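Local structure of ATP:cob(I)alamin adenosyltransferase (Salmonella enterica subsp. enterica serovar Livingstone, 5CX7) at residues 35-41 / 117-123; 104-108 / 130-135. The protein probably converts cob(I)alamin to adenosylcobalamin, the cofactor of propanediol dehydratase, and in the C-terminal domain described here binds heme. One frame throughout, in Å; residues are numbered along the deposited sequence.

Contact 1 (35-41 / 117-123); sequences VVVSIVD and IGGLGIS
V37 and I122 form a non-hydrogen-bonded pair in the antiparallel sheet of this HbpS-like domain, where strand 36-41 runs beside strand 115-123. Their side chains lie alongside each other and point the same way, with V37 CG2 3.9 Å from I122 CD1. I39 and L120 form the next such pair on the same face, but here the side chains slant across each other. CG of L120 stands anti to the backbone N (chi1 170°), and the leucine leans toward the neighbouring strand until its CD1 lies 3.9 Å from I39 CG1 and 4.1 Å from V37 CG1. Helix 14-31, which carries most of the heme-pocket residues, among them H18, packs on V37 and I39, whereas helix 127-139 covers L120 and I122. On the reverse face V36, S38 and V40 pair with S123, G121 and G119, and the two glycines put no side chain there. Each of these pairs is joined by two backbone hydrogen bonds. Helix 59-72 packs on V36, S38 and S123, and S59 OG is hydrogen-bonded to S123 OG. A classic beta bulge at I117 and G118, both facing L110, precedes G119, whose N approaches V40 O, 3.0 Å away, from above the carbonyl plane.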
loop_
_atom_site.group_PDB
_atom_site.type_symbol
_atom_site.label_atom_id
_atom_site.label_comp_id
_atom_site.label_asym_id
_atom_site.label_seq_id
_atom_site.Cartn_x
_atom_site.Cartn_y
_atom_site.Cartn_z
ATOM N N VAL E 35 -26.585 -9.006 -1.872
ATOM C CA VAL E 35 -25.393 -8.761 -2.669
ATOM C C VAL E 35 -24.985 -7.308 -2.651
ATOM O O VAL E 35 -25.744 -6.420 -2.260
ATOM C CB VAL E 35 -25.523 -9.271 -4.129
ATOM C CG1 VAL E 35 -25.781 -10.783 -4.154
ATOM C CG2 VAL E 35 -26.612 -8.513 -4.904
ATOM N N VAL E 36 -23.752 -7.085 -3.145
ATOM C CA VAL E 36 -23.337 -5.831 -3.567
ATOM C C VAL E 36 -23.342 -5.817 -5.108
ATOM O O VAL E 36 -22.902 -6.758 -5.743
ATOM C CB VAL E 36 -21.876 -5.489 -3.062
ATOM C CG1 VAL E 36 -21.379 -4.155 -3.637
ATOM C CG2 VAL E 36 -21.815 -5.456 -1.577
ATOM N N VAL E 37 -23.830 -4.710 -5.663
ATOM C CA VAL E 37 -23.940 -4.454 -7.121
ATOM C C VAL E 37 -23.057 -3.322 -7.459
ATOM O O VAL E 37 -23.065 -2.303 -6.761
ATOM C CB VAL E 37 -25.375 -3.989 -7.541
ATOM C CG1 VAL E 37 -25.481 -3.765 -9.023
ATOM C CG2 VAL E 37 -26.410 -4.979 -7.062
ATOM N N SER E 38 -22.256 -3.487 -8.479
ATOM C CA SER E 38 -21.377 -2.459 -8.865
ATOM C C SER E 38 -21.374 -2.330 -10.367
ATOM O O SER E 38 -21.322 -3.311 -11.086
ATOM C CB SER E 38 -19.918 -2.737 -8.362
ATOM O OG SER E 38 -18.987 -1.805 -8.972
ATOM N N ILE E 39 -21.391 -1.103 -10.818
ATOM C CA ILE E 39 -21.319 -0.776 -12.254
ATOM C C ILE E 39 -20.130 0.194 -12.408
ATOM O O ILE E 39 -20.073 1.192 -11.743
ATOM C CB ILE E 39 -22.591 -0.134 -12.795
ATOM C CG1 ILE E 39 -23.806 -1.046 -12.513
ATOM C CG2 ILE E 39 -22.480 0.100 -14.285
ATOM C CD1 ILE E 39 -25.141 -0.408 -12.769
ATOM N N VAL E 40 -19.298 -0.116 -13.393
ATOM C CA VAL E 40 -18.247 0.785 -13.849
ATOM C C VAL E 40 -18.505 1.177 -15.322
ATOM O O VAL E 40 -19.235 0.508 -16.038
ATOM C CB VAL E 40 -16.826 0.200 -13.682
ATOM C CG1 VAL E 40 -16.550 -0.194 -12.251
ATOM C CG2 VAL E 40 -16.608 -0.964 -14.616
ATOM N N ASP E 41 -18.003 2.331 -15.709
ATOM C CA ASP E 41 -18.099 2.780 -17.078
ATOM C C ASP E 41 -17.020 2.139 -17.938
ATOM O O ASP E 41 -16.232 1.305 -17.475
ATOM C CB ASP E 41 -18.149 4.328 -17.164
ATOM C CG ASP E 41 -16.820 5.003 -16.831
ATOM O OD1 ASP E 41 -15.764 4.355 -16.746
ATOM O OD2 ASP E 41 -16.909 6.228 -16.630
ATOM N N ILE E 117 -19.141 -0.428 -23.211
ATOM C CA ILE E 117 -19.740 0.712 -22.485
ATOM C C ILE E 117 -19.626 0.641 -20.954
ATOM O O ILE E 117 -20.007 1.601 -20.280
ATOM C CB ILE E 117 -21.248 0.957 -22.895
ATOM C CG1 ILE E 117 -22.170 -0.238 -22.620
ATOM C CG2 ILE E 117 -21.329 1.294 -24.403
ATOM C CD1 ILE E 117 -23.672 0.068 -22.885
ATOM N N GLY E 118 -19.241 -0.511 -20.437
ATOM C CA GLY E 118 -19.161 -0.652 -19.001
ATOM C C GLY E 118 -18.979 -2.078 -18.590
ATOM O O GLY E 118 -18.774 -2.964 -19.395
ATOM N N GLY E 119 -19.082 -2.239 -17.284
ATOM C CA GLY E 119 -18.903 -3.471 -16.591
ATOM C C GLY E 119 -19.837 -3.539 -15.415
ATOM O O GLY E 119 -20.115 -2.549 -14.744
ATOM N N LEU E 120 -20.367 -4.731 -15.209
ATOM C CA LEU E 120 -21.247 -5.000 -14.052
ATOM C C LEU E 120 -20.614 -6.083 -13.216
ATOM O O LEU E 120 -20.209 -7.099 -13.735
ATOM C CB LEU E 120 -22.646 -5.449 -14.544
ATOM C CG LEU E 120 -23.587 -5.997 -13.490
ATOM C CD1 LEU E 120 -24.134 -4.886 -12.676
ATOM C CD2 LEU E 120 -24.734 -6.797 -14.132
ATOM N N GLY E 121 -20.662 -5.912 -11.915
ATOM C CA GLY E 121 -20.177 -6.887 -10.980
ATOM C C GLY E 121 -21.081 -7.140 -9.804
ATOM O O GLY E 121 -21.669 -6.227 -9.245
ATOM N N ILE E 122 -21.240 -8.420 -9.481
ATOM C CA ILE E 122 -22.078 -8.876 -8.387
ATOM C C ILE E 122 -21.287 -9.786 -7.480
ATOM O O ILE E 122 -20.592 -10.658 -7.950
ATOM C CB ILE E 122 -23.287 -9.749 -8.885
ATOM C CG1 ILE E 122 -24.131 -8.972 -9.946
ATOM C CG2 ILE E 122 -24.135 -10.170 -7.720
ATOM C CD1 ILE E 122 -24.841 -7.705 -9.415
ATOM N N SER E 123 -21.428 -9.570 -6.179
ATOM C CA SER E 123 -20.847 -10.439 -5.233
ATOM C C SER E 123 -21.721 -10.535 -4.021
ATOM O O SER E 123 -22.362 -9.573 -3.594
ATOM C CB SER E 123 -19.412 -9.934 -4.785
ATOM O OG SER E 123 -18.850 -10.880 -3.858
#

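Contact 2 (104-108 / 130-135); sequences FGGGY and DMDIAQ
Y108 leans from strand 107-112, outermost in the sheet of this chain, against helix 127-139 and meets M131, A134 and Q135. A134 CB sits obliquely against the ring, 3.7 Å from Y108 CD1. At the far end of the ring Q135 NE2 donates a hydrogen bond to Y108 OH over 2.7 Å, with an N-H...O angle of 155°. The hydroxyl lies close to the amide plane of Q135, while ring and amide planes stand 79° apart. M131 crosses the tyrosine at about a right angle; a bend at chi3 (72°) turns its CE back to 3.4 Å from Y108 OH. M131 CG rests 3.6 Å from G106 N, and G105 CA lies against the thioether sulfur, 3.9 Å from M131 SD. The glycines let the helix come this close, and the backbone angles of G106 call for glycine. Further out, D130 OD1 accepts a hydrogen bond from G125 N and D130 OD2 forms a salt bridge with K66 NZ, which also bonds to G105 O, tying both segments together. The contact thus joins apolar packing on the ring to polar ties at both ends, the Q135 N-H and M131 carbons together holding the hydroxyl in place as an acceptor.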
loop_
_atom_site.group_PDB
_atom_site.type_symbol
_atom_site.label_atom_id
_atom_site.label_comp_id
_atom_site.label_asym_id
_atom_site.label_seq_id
_atom_site.Cartn_x
_atom_site.Cartn_y
_atom_site.Cartn_z
ATOM N N PHE E 104 -13.044 -15.236 -10.824
ATOM C CA PHE E 104 -14.254 -16.088 -10.802
ATOM C C PHE E 104 -15.467 -15.278 -11.148
ATOM O O PHE E 104 -15.471 -14.060 -11.162
ATOM C CB PHE E 104 -14.398 -16.839 -9.437
ATOM C CG PHE E 104 -14.281 -15.950 -8.216
ATOM C CD1 PHE E 104 -15.374 -15.204 -7.756
ATOM C CD2 PHE E 104 -13.115 -15.940 -7.452
ATOM C CE1 PHE E 104 -15.269 -14.373 -6.640
ATOM C CE2 PHE E 104 -13.044 -15.176 -6.299
ATOM C CZ PHE E 104 -14.078 -14.344 -5.920
ATOM N N GLY E 105 -16.554 -16.019 -11.450
ATOM C CA GLY E 105 -17.730 -15.425 -12.002
ATOM C C GLY E 105 -18.425 -14.360 -11.218
ATOM O O GLY E 105 -18.420 -14.294 -9.980
ATOM N N GLY E 106 -19.094 -13.505 -11.983
ATOM C CA GLY E 106 -19.958 -12.456 -11.439
ATOM C C GLY E 106 -19.803 -11.098 -12.061
ATOM O O GLY E 106 -20.586 -10.200 -11.764
ATOM N N GLY E 107 -18.770 -10.933 -12.895
ATOM C CA GLY E 107 -18.529 -9.739 -13.627
ATOM C C GLY E 107 -18.756 -9.977 -15.112
ATOM O O GLY E 107 -18.348 -10.996 -15.616
ATOM N N TYR E 108 -19.393 -9.020 -15.766
ATOM C CA TYR E 108 -19.627 -9.045 -17.182
ATOM C C TYR E 108 -19.320 -7.702 -17.810
ATOM O O TYR E 108 -19.579 -6.643 -17.245
ATOM C CB TYR E 108 -21.110 -9.374 -17.474
ATOM C CG TYR E 108 -21.409 -10.777 -17.217
ATOM C CD1 TYR E 108 -21.712 -11.187 -15.926
ATOM C CD2 TYR E 108 -21.465 -11.716 -18.220
ATOM C CE1 TYR E 108 -22.055 -12.479 -15.677
ATOM C CE2 TYR E 108 -21.744 -13.070 -17.961
ATOM C CZ TYR E 108 -22.060 -13.408 -16.665
ATOM O OH TYR E 108 -22.381 -14.681 -16.297
ATOM N N ASP E 130 -24.220 -15.240 -8.215
ATOM C CA ASP E 130 -23.739 -13.961 -8.638
ATOM C C ASP E 130 -23.842 -13.799 -10.153
ATOM O O ASP E 130 -24.294 -12.759 -10.621
ATOM C CB ASP E 130 -22.244 -13.765 -8.242
ATOM C CG ASP E 130 -21.992 -13.650 -6.783
ATOM O OD1 ASP E 130 -22.856 -13.335 -5.920
ATOM O OD2 ASP E 130 -20.749 -13.783 -6.395
ATOM N N MET E 131 -23.538 -14.858 -10.891
ATOM C CA MET E 131 -23.695 -14.865 -12.310
ATOM C C MET E 131 -25.184 -14.729 -12.700
ATOM O O MET E 131 -25.509 -14.077 -13.685
ATOM C CB MET E 131 -23.067 -16.098 -12.925
ATOM C CG MET E 131 -21.494 -16.082 -12.832
ATOM S SD MET E 131 -20.730 -17.603 -13.271
ATOM C CE MET E 131 -21.023 -17.545 -15.030
ATOM N N ASP E 132 -26.033 -15.483 -12.066
ATOM C CA ASP E 132 -27.493 -15.423 -12.320
ATOM C C ASP E 132 -28.011 -14.038 -12.145
ATOM O O ASP E 132 -28.719 -13.490 -13.024
ATOM C CB ASP E 132 -28.167 -16.402 -11.364
ATOM C CG ASP E 132 -29.738 -16.453 -11.504
ATOM O OD1 ASP E 132 -30.343 -15.467 -11.904
ATOM O OD2 ASP E 132 -30.305 -17.410 -10.990
ATOM N N ILE E 133 -27.687 -13.427 -11.019
ATOM C CA ILE E 133 -28.071 -12.034 -10.766
ATOM C C ILE E 133 -27.566 -11.048 -11.824
ATOM O O ILE E 133 -28.352 -10.271 -12.322
ATOM C CB ILE E 133 -27.641 -11.593 -9.371
ATOM C CG1 ILE E 133 -28.402 -12.419 -8.282
ATOM C CG2 ILE E 133 -27.856 -10.120 -9.134
ATOM C CD1 ILE E 133 -27.707 -12.469 -6.938
ATOM N N ALA E 134 -26.286 -11.170 -12.178
ATOM C CA ALA E 134 -25.701 -10.339 -13.183
ATOM C C ALA E 134 -26.397 -10.530 -14.544
ATOM O O ALA E 134 -26.720 -9.564 -15.199
ATOM C CB ALA E 134 -24.215 -10.636 -13.305
ATOM N N GLN E 135 -26.583 -11.759 -14.949
ATOM C CA GLN E 135 -27.241 -12.062 -16.237
ATOM C C GLN E 135 -28.675 -11.560 -16.296
ATOM O O GLN E 135 -29.104 -11.019 -17.302
ATOM C CB GLN E 135 -27.226 -13.559 -16.526
ATOM C CG GLN E 135 -25.856 -14.120 -16.868
ATOM C CD GLN E 135 -25.785 -15.630 -16.579
ATOM O OE1 GLN E 135 -26.782 -16.269 -16.371
ATOM N NE2 GLN E 135 -24.582 -16.176 -16.547
#

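The two contacts lie 9 Å apart, centre to centre, and join through strand 115-123. Along the chain their segments alternate: 35-41, 104-108, 117-123, 130-135. Strands 107-112 and 115-123 are neighbours in the sheet, whose order is 46-51, 36-41, 115-123, 107-112; contact 1 is the central strand pair, and contact 2 joins strand 107-112, outermost within this chain, to helix 127-139, which follows strand 115-123. Probable backbone hydrogen bonds from L120 N to Y108 O and from I122 N to G106 O connect them. Helix 127-139 spans both, A134 touching L120, I122 and Y108. Helix 14-31, on the same face, carries most heme-pocket residues, so the sheet core backs the heme site while contact 2 lies away from it.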